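Local coordinates for protein choline dehydrogenase and related flavoproteins (Aspergillus oryzae, PDB 3Q9T) that oxidises formate as a flavin-dependent oxidase of the glucose-methanol-choline oxidoreductase family, carrying a modified FAD, 8-formyl-FAD, as its cofactor, at residues G41-I46 with G210-V215; K118-D123 with G562-D567; E186-G191 with G195-C200; W487-D492 with L502-T507. All coordinates share one frame; numbering follows the deposited sequence. Where two conformers were deposited one is given.

Interaction 1. Residues G41-I46 with G210-V215; sequences GNPEDI and GSFLFV
Pro43 and Glu44 pack against the ring of Phe212 in a contact between two loops without any hydrogen bond across it. One loop follows strand 33-36 and the other leads into strand 221-224, two neighbouring strands of the parallel FAD-binding sheet, and the side chain of Pro43 lies about 9 Å from the bound flavin cofactor. The proline's CG stands 3.6 Å from Phe212 CD1. At the other side of the ring's circumference, Glu44 CG comes to 3.3 Å from Phe212 CE2, a tentative detail, since it holds for one of two deposited conformers; both approaches are oblique to the ring. In this conformer Glu44 crosses the ring obliquely, with its carboxylate plane 17° from that of the phenyl. Phe212 takes the chi1 of 49° that sets CG between its own N and carbonyl carbon, and this turns one ring face onto Gly210 CA, 3.6 Å above the plane. The 3-10 turn carrying Pro43 is spanned by a hydrogen bond from Asn42 ND2 to Asp45 OD2 (3.2 Å). With hydrocarbon meeting ring and the charge of Glu44 lying at the margin, where Lys216 makes a long, weak ion pair with it, cohesion across the contact rests on van der Waals packing.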
loop_
_atom_site.group_PDB
_atom_site.type_symbol
_atom_site.label_atom_id
_atom_site.label_comp_id
_atom_site.label_asym_id
_atom_site.label_seq_id
_atom_site.Cartn_x
_atom_site.Cartn_y
_atom_site.Cartn_z
ATOM N N GLY A 41 -24.006 -9.086 20.851
ATOM C CA GLY A 41 -24.606 -10.378 21.101
ATOM C C GLY A 41 -25.912 -10.574 20.369
ATOM O O GLY A 41 -26.429 -11.687 20.331
ATOM N N ASN A 42 -26.446 -9.496 19.794
ATOM C CA ASN A 42 -27.762 -9.519 19.160
ATOM C C ASN A 42 -27.749 -9.162 17.665
ATOM O O ASN A 42 -28.432 -8.223 17.247
ATOM C CB ASN A 42 -28.695 -8.542 19.882
ATOM C CG ASN A 42 -28.176 -7.108 19.830
ATOM O OD1 ASN A 42 -26.969 -6.889 19.779
ATOM N ND2 ASN A 42 -29.085 -6.130 19.834
ATOM N N PRO A 43 -26.968 -9.896 16.858
ATOM C CA PRO A 43 -26.919 -9.609 15.411
ATOM C C PRO A 43 -28.278 -9.677 14.732
ATOM O O PRO A 43 -28.515 -8.886 13.822
ATOM C CB PRO A 43 -26.020 -10.724 14.853
ATOM C CG PRO A 43 -26.023 -11.797 15.904
ATOM C CD PRO A 43 -26.108 -11.037 17.217
ATOM N N GLU A 44 -29.147 -10.602 15.149
ATOM C CA GLU A 44 -30.452 -10.735 14.508
ATOM C C GLU A 44 -31.276 -9.459 14.631
ATOM O O GLU A 44 -32.226 -9.270 13.894
ATOM C CB GLU A 44 -31.235 -11.943 15.045
ATOM C CG GLU A 44 -30.617 -13.287 14.691
ATOM C CD GLU A 44 -31.389 -14.462 15.270
ATOM O OE1 GLU A 44 -32.477 -14.791 14.753
ATOM O OE2 GLU A 44 -30.903 -15.059 16.251
ATOM N N ASP A 45 -30.888 -8.571 15.545
ATOM C CA ASP A 45 -31.572 -7.284 15.696
ATOM C C ASP A 45 -31.034 -6.177 14.770
ATOM O O ASP A 45 -31.529 -5.048 14.810
ATOM C CB ASP A 45 -31.460 -6.782 17.134
ATOM C CG ASP A 45 -32.261 -7.610 18.111
ATOM O OD1 ASP A 45 -33.153 -8.382 17.675
ATOM O OD2 ASP A 45 -31.998 -7.462 19.324
ATOM N N ILE A 46 -30.007 -6.482 13.975
ATOM C CA ILE A 46 -29.375 -5.467 13.126
ATOM C C ILE A 46 -29.743 -5.654 11.647
ATOM O O ILE A 46 -29.301 -6.601 11.015
ATOM C CB ILE A 46 -27.833 -5.489 13.261
ATOM C CG1 ILE A 46 -27.415 -5.515 14.736
ATOM C CG2 ILE A 46 -27.221 -4.276 12.568
ATOM C CD1 ILE A 46 -27.748 -4.244 15.496
ATOM N N GLY A 210 -26.837 -16.826 9.601
ATOM C CA GLY A 210 -25.562 -16.783 10.293
ATOM C C GLY A 210 -25.411 -17.854 11.362
ATOM O O GLY A 210 -26.394 -18.478 11.782
ATOM N N SER A 211 -24.174 -18.062 11.808
ATOM C CA SER A 211 -23.869 -19.101 12.788
ATOM C C SER A 211 -24.540 -18.839 14.149
ATOM O O SER A 211 -24.670 -19.749 14.974
ATOM C CB SER A 211 -22.347 -19.267 12.933
ATOM O OG SER A 211 -21.772 -18.257 13.762
ATOM N N PHE A 212 -24.978 -17.600 14.375
ATOM C CA PHE A 212 -25.718 -17.256 15.597
ATOM C C PHE A 212 -27.020 -18.055 15.729
ATOM O O PHE A 212 -27.591 -18.157 16.814
ATOM C CB PHE A 212 -26.017 -15.760 15.649
ATOM C CG PHE A 212 -26.601 -15.217 14.375
ATOM C CD1 PHE A 212 -25.834 -14.430 13.527
ATOM C CD2 PHE A 212 -27.911 -15.501 14.020
ATOM C CE1 PHE A 212 -26.369 -13.925 12.351
ATOM C CE2 PHE A 212 -28.451 -15.015 12.834
ATOM C CZ PHE A 212 -27.683 -14.224 12.002
ATOM N N LEU A 213 -27.477 -18.603 14.610
ATOM C CA LEU A 213 -28.647 -19.469 14.566
ATOM C C LEU A 213 -28.440 -20.791 15.321
ATOM O O LEU A 213 -29.409 -21.501 15.622
ATOM C CB LEU A 213 -28.965 -19.778 13.097
ATOM C CG LEU A 213 -30.157 -19.113 12.390
ATOM C CD1 LEU A 213 -30.607 -17.825 13.065
ATOM C CD2 LEU A 213 -29.865 -18.901 10.906
ATOM N N PHE A 214 -27.178 -21.148 15.568
ATOM C CA PHE A 214 -26.834 -22.354 16.307
ATOM C C PHE A 214 -27.022 -22.203 17.822
ATOM O O PHE A 214 -27.189 -23.200 18.535
ATOM C CB PHE A 214 -25.360 -22.694 16.085
ATOM C CG PHE A 214 -25.116 -23.759 15.068
ATOM C CD1 PHE A 214 -25.269 -25.099 15.400
ATOM C CD2 PHE A 214 -24.694 -23.429 13.786
ATOM C CE1 PHE A 214 -25.023 -26.105 14.461
ATOM C CE2 PHE A 214 -24.446 -24.430 12.841
ATOM C CZ PHE A 214 -24.608 -25.767 13.179
ATOM N N VAL A 215 -26.959 -20.975 18.328
ATOM C CA VAL A 215 -26.749 -20.797 19.775
ATOM C C VAL A 215 -27.820 -20.014 20.529
ATOM O O VAL A 215 -27.623 -19.641 21.692
ATOM C CB VAL A 215 -25.376 -20.158 20.070
ATOM C CG1 VAL A 215 -24.264 -21.073 19.612
ATOM C CG2 VAL A 215 -25.271 -18.781 19.415
#

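Interaction 2. Residues K118-D123 with G562-D567; sequences KEWTWD and GEKCAD
The segment 118-123, which leads into helix 122-131, passes helix 555-572 at a distance, its closest CA pair being Trp120 and Lys564 at 9.5 Å, and the gap is bridged by the long side chain of Lys564. That chain leaves the helix with CG anti to its N, stays straight through CD and bends at the last torsion (chi4 47°), which swings the ammonium group to Glu119. On the way it lies across one face of the Trp120 indole. Lys564 CD sits 3.4 Å from the centroid of the Trp120 six-membered ring, 14° off the normal, a CH-pi contact, and Lys564 CE follows over the ring fusion, 3.4 Å from Trp120 CE2. The ammonium makes a longer cation-pi contact with the five-membered ring over the same face. Lys564 NZ closes a salt bridge of 2.9 Å to Glu119 OE1, met on the anti side and 25° out of the carboxylate plane. A water accepts from Lys564 NZ at 2.8 Å and donates to Glu119 O, so this largely buried cation has both a charged and a neutral partner. Glu119 OE2 is paired in turn with Lys529, while Trp120 NE1 donates to Pro528 O. Leu125 of helix 122-131 touches both Trp120 and Lys564, and helix 16-25 packs on the C-terminal helix through Cys565 and Ala566, which joins the contact to the FAD-binding core.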
loop_
_atom_site.group_PDB
_atom_site.type_symbol
_atom_site.label_atom_id
_atom_site.label_comp_id
_atom_site.label_asym_id
_atom_site.label_seq_id
_atom_site.Cartn_x
_atom_site.Cartn_y
_atom_site.Cartn_z
ATOM N N LYS A 118 -7.027 -40.441 7.337
ATOM C CA LYS A 118 -8.199 -40.794 6.541
ATOM C C LYS A 118 -9.467 -40.033 6.915
ATOM O O LYS A 118 -10.272 -39.707 6.052
ATOM C CB LYS A 118 -8.458 -42.305 6.612
ATOM C CG LYS A 118 -8.613 -42.953 5.252
ATOM C CD LYS A 118 -7.366 -42.731 4.401
ATOM C CE LYS A 118 -7.477 -43.422 3.036
ATOM N NZ LYS A 118 -8.711 -43.021 2.278
ATOM N N GLU A 119 -9.668 -39.763 8.196
ATOM C CA GLU A 119 -10.918 -39.134 8.613
ATOM C C GLU A 119 -11.056 -37.698 8.086
ATOM O O GLU A 119 -12.145 -37.111 8.099
ATOM C CB GLU A 119 -11.077 -39.198 10.145
ATOM C CG GLU A 119 -10.074 -38.347 10.936
ATOM C CD GLU A 119 -10.239 -38.477 12.457
ATOM O OE1 GLU A 119 -11.368 -38.302 12.978
ATOM O OE2 GLU A 119 -9.223 -38.760 13.131
ATOM N N TRP A 120 -9.955 -37.118 7.626
ATOM C CA TRP A 120 -10.038 -35.804 6.995
ATOM C C TRP A 120 -9.881 -35.902 5.479
ATOM O O TRP A 120 -9.020 -35.248 4.900
ATOM C CB TRP A 120 -8.994 -34.846 7.567
ATOM C CG TRP A 120 -9.266 -34.399 8.994
ATOM C CD1 TRP A 120 -8.737 -34.931 10.133
ATOM C CD2 TRP A 120 -10.128 -33.330 9.413
ATOM N NE1 TRP A 120 -9.208 -34.255 11.240
ATOM C CE2 TRP A 120 -10.069 -33.272 10.824
ATOM C CE3 TRP A 120 -10.952 -32.424 8.735
ATOM C CZ2 TRP A 120 -10.795 -32.342 11.566
ATOM C CZ3 TRP A 120 -11.678 -31.498 9.475
ATOM C CH2 TRP A 120 -11.586 -31.457 10.878
ATOM N N THR A 121 -10.697 -36.738 4.847
ATOM C CA THR A 121 -10.735 -36.825 3.385
ATOM C C THR A 121 -12.174 -36.618 2.901
ATOM O O THR A 121 -13.096 -36.505 3.714
ATOM C CB THR A 121 -10.193 -38.166 2.866
ATOM O OG1 THR A 121 -10.920 -39.238 3.468
ATOM C CG2 THR A 121 -8.729 -38.318 3.209
ATOM N N TRP A 122 -12.370 -36.561 1.588
ATOM C CA TRP A 122 -13.685 -36.247 1.046
ATOM C C TRP A 122 -14.852 -37.047 1.667
ATOM O O TRP A 122 -15.711 -36.482 2.370
ATOM C CB TRP A 122 -13.702 -36.332 -0.489
ATOM C CG TRP A 122 -15.048 -35.978 -1.009
ATOM C CD1 TRP A 122 -15.994 -36.842 -1.467
ATOM C CD2 TRP A 122 -15.641 -34.669 -1.050
ATOM N NE1 TRP A 122 -17.130 -36.152 -1.804
ATOM C CE2 TRP A 122 -16.937 -34.818 -1.570
ATOM C CE3 TRP A 122 -15.184 -33.380 -0.724
ATOM C CZ2 TRP A 122 -17.802 -33.730 -1.765
ATOM C CZ3 TRP A 122 -16.045 -32.297 -0.920
ATOM C CH2 TRP A 122 -17.342 -32.484 -1.432
ATOM N N ASP A 123 -14.895 -38.351 1.418
ATOM C CA ASP A 123 -16.057 -39.151 1.837
ATOM C C ASP A 123 -16.433 -38.998 3.323
ATOM O O ASP A 123 -17.579 -38.661 3.644
ATOM C CB ASP A 123 -15.880 -40.625 1.454
ATOM C CG ASP A 123 -15.768 -40.821 -0.056
ATOM O OD1 ASP A 123 -16.518 -40.148 -0.794
ATOM O OD2 ASP A 123 -14.927 -41.631 -0.500
ATOM N N GLY A 562 -16.262 -27.163 12.273
ATOM C CA GLY A 562 -16.956 -27.047 13.537
ATOM C C GLY A 562 -17.808 -28.265 13.857
ATOM O O GLY A 562 -17.853 -28.696 15.006
ATOM N N GLU A 563 -18.476 -28.828 12.849
ATOM C CA GLU A 563 -19.369 -29.960 13.074
ATOM C C GLU A 563 -18.533 -31.166 13.484
ATOM O O GLU A 563 -18.870 -31.867 14.439
ATOM C CB GLU A 563 -20.205 -30.276 11.823
ATOM C CG GLU A 563 -21.197 -29.208 11.403
ATOM C CD GLU A 563 -22.489 -29.213 12.206
ATOM O OE1 GLU A 563 -22.545 -29.838 13.284
ATOM O OE2 GLU A 563 -23.468 -28.583 11.752
ATOM N N LYS A 564 -17.429 -31.390 12.782
ATOM C CA LYS A 564 -16.556 -32.510 13.099
ATOM C C LYS A 564 -15.943 -32.319 14.480
ATOM O O LYS A 564 -15.918 -33.241 15.289
ATOM C CB LYS A 564 -15.473 -32.699 12.033
ATOM C CG LYS A 564 -14.520 -33.886 12.301
ATOM C CD LYS A 564 -13.643 -34.195 11.080
ATOM C CE LYS A 564 -12.693 -35.363 11.320
ATOM N NZ LYS A 564 -13.383 -36.534 11.940
ATOM N N CYS A 565 -15.464 -31.115 14.760
ATOM C CA CYS A 565 -14.881 -30.845 16.064
ATOM C C CYS A 565 -15.817 -31.248 17.197
ATOM O O CYS A 565 -15.408 -31.924 18.137
ATOM C CB CYS A 565 -14.536 -29.362 16.219
ATOM S SG CYS A 565 -13.702 -29.027 17.782
ATOM N N ALA A 566 -17.066 -30.806 17.110
ATOM C CA ALA A 566 -18.075 -31.126 18.113
ATOM C C ALA A 566 -18.277 -32.652 18.232
ATOM O O ALA A 566 -18.292 -33.207 19.335
ATOM C CB ALA A 566 -19.398 -30.411 17.778
ATOM N N ASP A 567 -18.411 -33.328 17.095
ATOM C CA ASP A 567 -18.514 -34.785 17.098
ATOM C C ASP A 567 -17.345 -35.417 17.847
ATOM O O ASP A 567 -17.557 -36.250 18.725
ATOM C CB ASP A 567 -18.606 -35.351 15.675
ATOM C CG ASP A 567 -20.043 -35.691 15.265
ATOM O OD1 ASP A 567 -20.981 -35.267 15.982
ATOM O OD2 ASP A 567 -20.231 -36.365 14.215
HETATM O O HOH W 1 -14.220 -37.805 9.614
#

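Interaction 3. Residues E186-G191 with G195-C200; sequences ENIYDG and GLTHCC
A His-carboxylate pair, Glu186 with His198, fastens the loop before strand 195-204 to the start of that strand. Two hydrogen bonds make the grip, one to each carboxylate oxygen and both on the syn side. His198 ND1 gives a nearly straight bond (176°) to Glu186 OE2 at 2.8 Å, with the oxygen in the imidazole plane, and His198 N reaches Glu186 OE1 at 3.2 Å. The bend of Glu186 at chi2 (-48°) brings its carboxylate back to the strand although CB points off it. The ND1 bond probably restrains the rotation of the ring, with ND1 as the donor. The Thr197 hydroxyl is bonded to Ile185 O, just before the loop. An Asx turn stiffens the loop itself: Asn187 OD1 accepts from Tyr189 N, while Asn187 ND2 donates to Asp190 OD2. Among the apolar contacts, Ile188 CD1 and Thr197 CG2 meet tip to tip at 3.8 Å, beside Phe358 of strand 353-358. Waters do the remaining bridging. One lies within bonding distance of Thr197 OG1, His198 O and the Tyr189 hydroxyl, more acceptors being in reach than it has protons. Another donates to Leu196 O and Glu186 OE2. A third accepts from Cys200 N, and Cys200 SG lies 3.3 Å from Tyr189 OH.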
loop_
_atom_site.group_PDB
_atom_site.type_symbol
_atom_site.label_atom_id
_atom_site.label_comp_id
_atom_site.label_asym_id
_atom_site.label_seq_id
_atom_site.Cartn_x
_atom_site.Cartn_y
_atom_site.Cartn_z
ATOM N N GLU A 186 -25.029 -28.423 -12.132
ATOM C CA GLU A 186 -25.862 -28.097 -10.977
ATOM C C GLU A 186 -25.422 -28.825 -9.714
ATOM O O GLU A 186 -25.459 -28.267 -8.608
ATOM C CB GLU A 186 -27.342 -28.363 -11.270
ATOM C CG GLU A 186 -27.969 -27.364 -12.226
ATOM C CD GLU A 186 -27.665 -25.900 -11.869
ATOM O OE1 GLU A 186 -27.341 -25.584 -10.699
ATOM O OE2 GLU A 186 -27.746 -25.054 -12.777
ATOM N N ASN A 187 -25.001 -30.072 -9.869
ATOM C CA ASN A 187 -24.464 -30.800 -8.737
ATOM C C ASN A 187 -22.971 -30.588 -8.534
ATOM O O ASN A 187 -22.155 -31.321 -9.081
ATOM C CB ASN A 187 -24.746 -32.302 -8.824
ATOM C CG ASN A 187 -24.234 -33.034 -7.600
ATOM O OD1 ASN A 187 -23.948 -32.394 -6.581
ATOM N ND2 ASN A 187 -24.095 -34.362 -7.684
ATOM N N ILE A 188 -22.617 -29.604 -7.715
ATOM C CA ILE A 188 -21.215 -29.371 -7.376
ATOM C C ILE A 188 -20.945 -29.766 -5.913
ATOM O O ILE A 188 -20.080 -29.195 -5.243
ATOM C CB ILE A 188 -20.832 -27.891 -7.631
ATOM C CG1 ILE A 188 -21.715 -26.957 -6.795
ATOM C CG2 ILE A 188 -21.018 -27.547 -9.104
ATOM C CD1 ILE A 188 -21.229 -25.533 -6.756
ATOM N N TYR A 189 -21.684 -30.758 -5.420
ATOM C CA TYR A 189 -21.640 -31.090 -3.997
ATOM C C TYR A 189 -21.103 -32.491 -3.720
ATOM O O TYR A 189 -20.971 -32.876 -2.562
ATOM C CB TYR A 189 -23.013 -30.859 -3.358
ATOM C CG TYR A 189 -23.515 -29.483 -3.695
ATOM C CD1 TYR A 189 -23.097 -28.378 -2.966
ATOM C CD2 TYR A 189 -24.332 -29.270 -4.792
ATOM C CE1 TYR A 189 -23.509 -27.092 -3.299
ATOM C CE2 TYR A 189 -24.758 -27.988 -5.135
ATOM C CZ TYR A 189 -24.334 -26.898 -4.381
ATOM O OH TYR A 189 -24.737 -25.620 -4.711
ATOM N N ASP A 190 -20.761 -33.228 -4.777
ATOM C CA ASP A 190 -20.185 -34.559 -4.625
ATOM C C ASP A 190 -18.745 -34.679 -5.094
ATOM O O ASP A 190 -18.301 -35.771 -5.463
ATOM C CB ASP A 190 -21.036 -35.605 -5.341
ATOM C CG ASP A 190 -22.334 -35.859 -4.632
ATOM O OD1 ASP A 190 -22.310 -35.998 -3.387
ATOM O OD2 ASP A 190 -23.379 -35.895 -5.311
ATOM N N GLY A 191 -18.023 -33.562 -5.094
ATOM C CA GLY A 191 -16.605 -33.576 -5.409
ATOM C C GLY A 191 -16.227 -33.120 -6.800
ATOM O O GLY A 191 -15.043 -32.946 -7.100
ATOM N N GLY A 195 -17.818 -26.282 -14.357
ATOM C CA GLY A 195 -18.872 -25.607 -15.097
ATOM C C GLY A 195 -19.519 -24.393 -14.448
ATOM O O GLY A 195 -19.132 -23.956 -13.358
ATOM N N LEU A 196 -20.523 -23.853 -15.132
ATOM C CA LEU A 196 -21.326 -22.755 -14.625
ATOM C C LEU A 196 -22.531 -23.314 -13.872
ATOM O O LEU A 196 -23.255 -24.156 -14.400
ATOM C CB LEU A 196 -21.801 -21.882 -15.779
ATOM C CG LEU A 196 -22.556 -20.623 -15.361
ATOM C CD1 LEU A 196 -21.591 -19.580 -14.774
ATOM C CD2 LEU A 196 -23.321 -20.058 -16.550
ATOM N N THR A 197 -22.742 -22.836 -12.644
ATOM C CA THR A 197 -23.765 -23.391 -11.770
ATOM C C THR A 197 -24.675 -22.319 -11.165
ATOM O O THR A 197 -24.292 -21.152 -11.058
ATOM C CB THR A 197 -23.118 -24.213 -10.621
ATOM O OG1 THR A 197 -24.117 -25.009 -9.959
ATOM C CG2 THR A 197 -22.439 -23.302 -9.612
ATOM N N HIS A 198 -25.883 -22.719 -10.777
ATOM C CA HIS A 198 -26.740 -21.860 -9.970
ATOM C C HIS A 198 -26.373 -22.084 -8.499
ATOM O O HIS A 198 -26.680 -23.141 -7.922
ATOM C CB HIS A 198 -28.220 -22.182 -10.196
ATOM C CG HIS A 198 -28.770 -21.667 -11.490
ATOM N ND1 HIS A 198 -28.759 -22.409 -12.652
ATOM C CD2 HIS A 198 -29.362 -20.489 -11.799
ATOM C CE1 HIS A 198 -29.312 -21.707 -13.623
ATOM N NE2 HIS A 198 -29.677 -20.535 -13.136
ATOM N N CYS A 199 -25.704 -21.102 -7.898
ATOM C CA CYS A 199 -25.138 -21.270 -6.555
ATOM C C CYS A 199 -26.189 -21.305 -5.464
ATOM O O CYS A 199 -27.264 -20.706 -5.591
ATOM C CB CYS A 199 -24.118 -20.161 -6.237
ATOM S SG CYS A 199 -24.760 -18.488 -6.295
ATOM N N CYS A 200 -25.871 -22.014 -4.387
ATOM C CA CYS A 200 -26.674 -21.947 -3.175
ATOM C C CYS A 200 -26.109 -20.916 -2.215
ATOM O O CYS A 200 -24.975 -20.485 -2.353
ATOM C CB CYS A 200 -26.750 -23.306 -2.490
ATOM S SG CYS A 200 -27.623 -24.531 -3.463
HETATM O O HOH W 2 -25.026 -25.097 -7.500
HETATM O O HOH W 3 -25.778 -23.594 -14.721
HETATM O O HOH W 4 -23.257 -23.174 -4.312
#

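Interaction 4. Residues W487-D492 with L502-T507; sequences WEMPLD and LDRCQT
Bends at chi2 (-134°) and chi3 (-115°) carry the guanidinium of Arg504 back from the end of its helix to Met489 and Trp487, which come at it from opposite faces. Met489, turned at its own chi2 and chi3, lays its thioether end over one face: CE stands 3.4 Å from Arg504 NH2, and SD is equally near that nitrogen. On the other face Trp487 NE1 is 3.8 Å from Arg504 NH2, with the indole turned 66° from the guanidinium plane and its N-H given to a water. The segment 487-492 is the connection between strand 481-485 and helix 494-504, with an inverse gamma turn centred on Pro490, and Arg504 closes this short excursion from the helix's C-terminal end. Waters complete the link, as no direct hydrogen bond joins the segments. One accepts from Trp487 NE1 at 2.9 Å and from Arg504 NH2 at 3.2 Å. Another, in the guanidinium plane, accepts from Arg504 NH2 at 2.9 Å and donates to Trp487 O at 2.7 Å. Met489 also rests on Ile464 and Tyr468 of helix 454-473. Pro409 of the second subunit packs on Trp487, and His407 of that subunit is hydrogen-bonded to Asp503 OD2.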
loop_
_atom_site.group_PDB
_atom_site.type_symbol
_atom_site.label_atom_id
_atom_site.label_comp_id
_atom_site.label_asym_id
_atom_site.label_seq_id
_atom_site.Cartn_x
_atom_site.Cartn_y
_atom_site.Cartn_z
ATOM N N TRP A 487 -11.256 1.883 -16.610
ATOM C CA TRP A 487 -10.522 2.063 -17.863
ATOM C C TRP A 487 -10.341 0.672 -18.416
ATOM O O TRP A 487 -10.863 -0.274 -17.840
ATOM C CB TRP A 487 -9.162 2.737 -17.637
ATOM C CG TRP A 487 -8.393 2.140 -16.507
ATOM C CD1 TRP A 487 -7.794 0.918 -16.481
ATOM C CD2 TRP A 487 -8.142 2.738 -15.232
ATOM N NE1 TRP A 487 -7.186 0.716 -15.268
ATOM C CE2 TRP A 487 -7.383 1.818 -14.484
ATOM C CE3 TRP A 487 -8.488 3.957 -14.651
ATOM C CZ2 TRP A 487 -6.961 2.080 -13.168
ATOM C CZ3 TRP A 487 -8.069 4.217 -13.352
ATOM C CH2 TRP A 487 -7.311 3.280 -12.627
ATOM N N GLU A 488 -9.608 0.544 -19.517
ATOM C CA GLU A 488 -9.500 -0.727 -20.218
ATOM C C GLU A 488 -8.499 -1.655 -19.552
ATOM O O GLU A 488 -7.409 -1.229 -19.168
ATOM C CB GLU A 488 -9.057 -0.507 -21.666
ATOM C CG GLU A 488 -9.964 0.385 -22.482
ATOM C CD GLU A 488 -9.205 1.093 -23.602
ATOM O OE1 GLU A 488 -9.045 0.490 -24.693
ATOM O OE2 GLU A 488 -8.755 2.247 -23.378
ATOM N N MET A 489 -8.881 -2.925 -19.438
ATOM C CA MET A 489 -7.995 -3.973 -18.963
ATOM C C MET A 489 -6.944 -4.205 -20.046
ATOM O O MET A 489 -7.280 -4.510 -21.182
ATOM C CB MET A 489 -8.793 -5.257 -18.651
ATOM C CG MET A 489 -7.962 -6.379 -18.015
ATOM S SD MET A 489 -7.482 -6.026 -16.304
ATOM C CE MET A 489 -9.090 -6.176 -15.536
ATOM N N PRO A 490 -5.660 -4.040 -19.700
ATOM C CA PRO A 490 -4.586 -4.046 -20.706
ATOM C C PRO A 490 -4.236 -5.446 -21.211
ATOM O O PRO A 490 -3.065 -5.830 -21.222
ATOM C CB PRO A 490 -3.400 -3.461 -19.931
ATOM C CG PRO A 490 -3.651 -3.913 -18.506
ATOM C CD PRO A 490 -5.148 -3.808 -18.334
ATOM N N LEU A 491 -5.242 -6.204 -21.621
ATOM C CA LEU A 491 -5.024 -7.594 -22.021
ATOM C C LEU A 491 -4.053 -7.747 -23.181
ATOM O O LEU A 491 -3.614 -8.866 -23.476
ATOM C CB LEU A 491 -6.336 -8.282 -22.409
ATOM C CG LEU A 491 -7.161 -9.043 -21.369
ATOM C CD1 LEU A 491 -6.298 -9.742 -20.304
ATOM C CD2 LEU A 491 -8.167 -8.115 -20.744
ATOM N N ASP A 492 -3.726 -6.647 -23.854
ATOM C CA ASP A 492 -2.888 -6.759 -25.045
ATOM C C ASP A 492 -1.410 -6.813 -24.700
ATOM O O ASP A 492 -0.564 -7.051 -25.565
ATOM C CB ASP A 492 -3.203 -5.677 -26.084
ATOM C CG ASP A 492 -2.895 -4.254 -25.601
ATOM O OD1 ASP A 492 -3.129 -3.314 -26.392
ATOM O OD2 ASP A 492 -2.432 -4.055 -24.461
ATOM N N LEU A 502 -1.165 -7.251 -9.992
ATOM C CA LEU A 502 -0.635 -6.914 -8.682
ATOM C C LEU A 502 -1.348 -5.710 -8.073
ATOM O O LEU A 502 -1.625 -5.679 -6.872
ATOM C CB LEU A 502 0.879 -6.673 -8.731
ATOM C CG LEU A 502 1.726 -7.845 -9.240
ATOM C CD1 LEU A 502 3.172 -7.441 -9.318
ATOM C CD2 LEU A 502 1.557 -9.095 -8.363
ATOM N N ASP A 503 -1.640 -4.719 -8.892
ATOM C CA ASP A 503 -2.128 -3.454 -8.364
ATOM C C ASP A 503 -3.631 -3.447 -8.131
ATOM O O ASP A 503 -4.156 -2.587 -7.421
ATOM C CB ASP A 503 -1.728 -2.287 -9.273
ATOM C CG ASP A 503 -1.735 -0.971 -8.542
ATOM O OD1 ASP A 503 -1.219 -0.929 -7.401
ATOM O OD2 ASP A 503 -2.271 0.012 -9.086
ATOM N N ARG A 504 -4.325 -4.406 -8.724
ATOM C CA ARG A 504 -5.775 -4.410 -8.664
ATOM C C ARG A 504 -6.341 -5.588 -7.891
ATOM O O ARG A 504 -7.563 -5.681 -7.686
ATOM C CB ARG A 504 -6.333 -4.467 -10.072
ATOM C CG ARG A 504 -6.319 -3.164 -10.789
ATOM C CD ARG A 504 -7.663 -2.997 -11.433
ATOM N NE ARG A 504 -7.514 -3.008 -12.859
ATOM C CZ ARG A 504 -8.519 -2.975 -13.719
ATOM N NH1 ARG A 504 -9.776 -2.980 -13.291
ATOM N NH2 ARG A 504 -8.247 -2.965 -15.017
ATOM N N CYS A 505 -5.470 -6.507 -7.496
ATOM C CA CYS A 505 -5.929 -7.711 -6.826
ATOM C C CYS A 505 -6.315 -7.384 -5.386
ATOM O O CYS A 505 -5.915 -6.351 -4.849
ATOM C CB CYS A 505 -4.834 -8.775 -6.838
ATOM S SG CYS A 505 -3.493 -8.434 -5.677
ATOM N N GLN A 506 -7.093 -8.271 -4.773
ATOM C CA GLN A 506 -7.454 -8.147 -3.362
ATOM C C GLN A 506 -7.658 -9.542 -2.828
ATOM O O GLN A 506 -7.673 -10.507 -3.595
ATOM C CB GLN A 506 -8.767 -7.357 -3.185
ATOM C CG GLN A 506 -9.942 -7.991 -3.901
ATOM C CD GLN A 506 -11.253 -7.320 -3.575
ATOM O OE1 GLN A 506 -11.570 -6.240 -4.101
ATOM N NE2 GLN A 506 -12.022 -7.941 -2.683
ATOM N N THR A 507 -7.835 -9.650 -1.516
ATOM C CA THR A 507 -8.276 -10.901 -0.910
ATOM C C THR A 507 -9.646 -11.279 -1.454
ATOM O O THR A 507 -10.504 -10.415 -1.636
ATOM C CB THR A 507 -8.383 -10.775 0.629
ATOM O OG1 THR A 507 -8.853 -12.013 1.176
ATOM C CG2 THR A 507 -9.358 -9.656 1.020
HETATM O O HOH W 5 -5.376 -1.570 -15.039
HETATM O O HOH W 6 -10.704 -2.555 -16.498
#

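In the fold
Interactions 1 and 2 lie beside the FAD-binding core, their centres 25 Å apart, and touch where Phe214 CZ meets Glu563 OE2 at 3.4 Å. Their segments alternate along the chain, so the two closures interlock and tie the C-terminal helix 555-572 to the N-terminal half. Interaction 3, between the two segments of each in sequence, meets interaction 2 where Trp122 CZ2 packs on Gly191 N at 3.3 Å. Interaction 4 follows interactions 1 and 3 but also falls between the segments of interaction 2; its centre is 37 Å from that of interaction 1. It shares with interaction 3 the large mixed sheet and lies at the subunit interface, where Trp487 and Asp503 meet the second subunit.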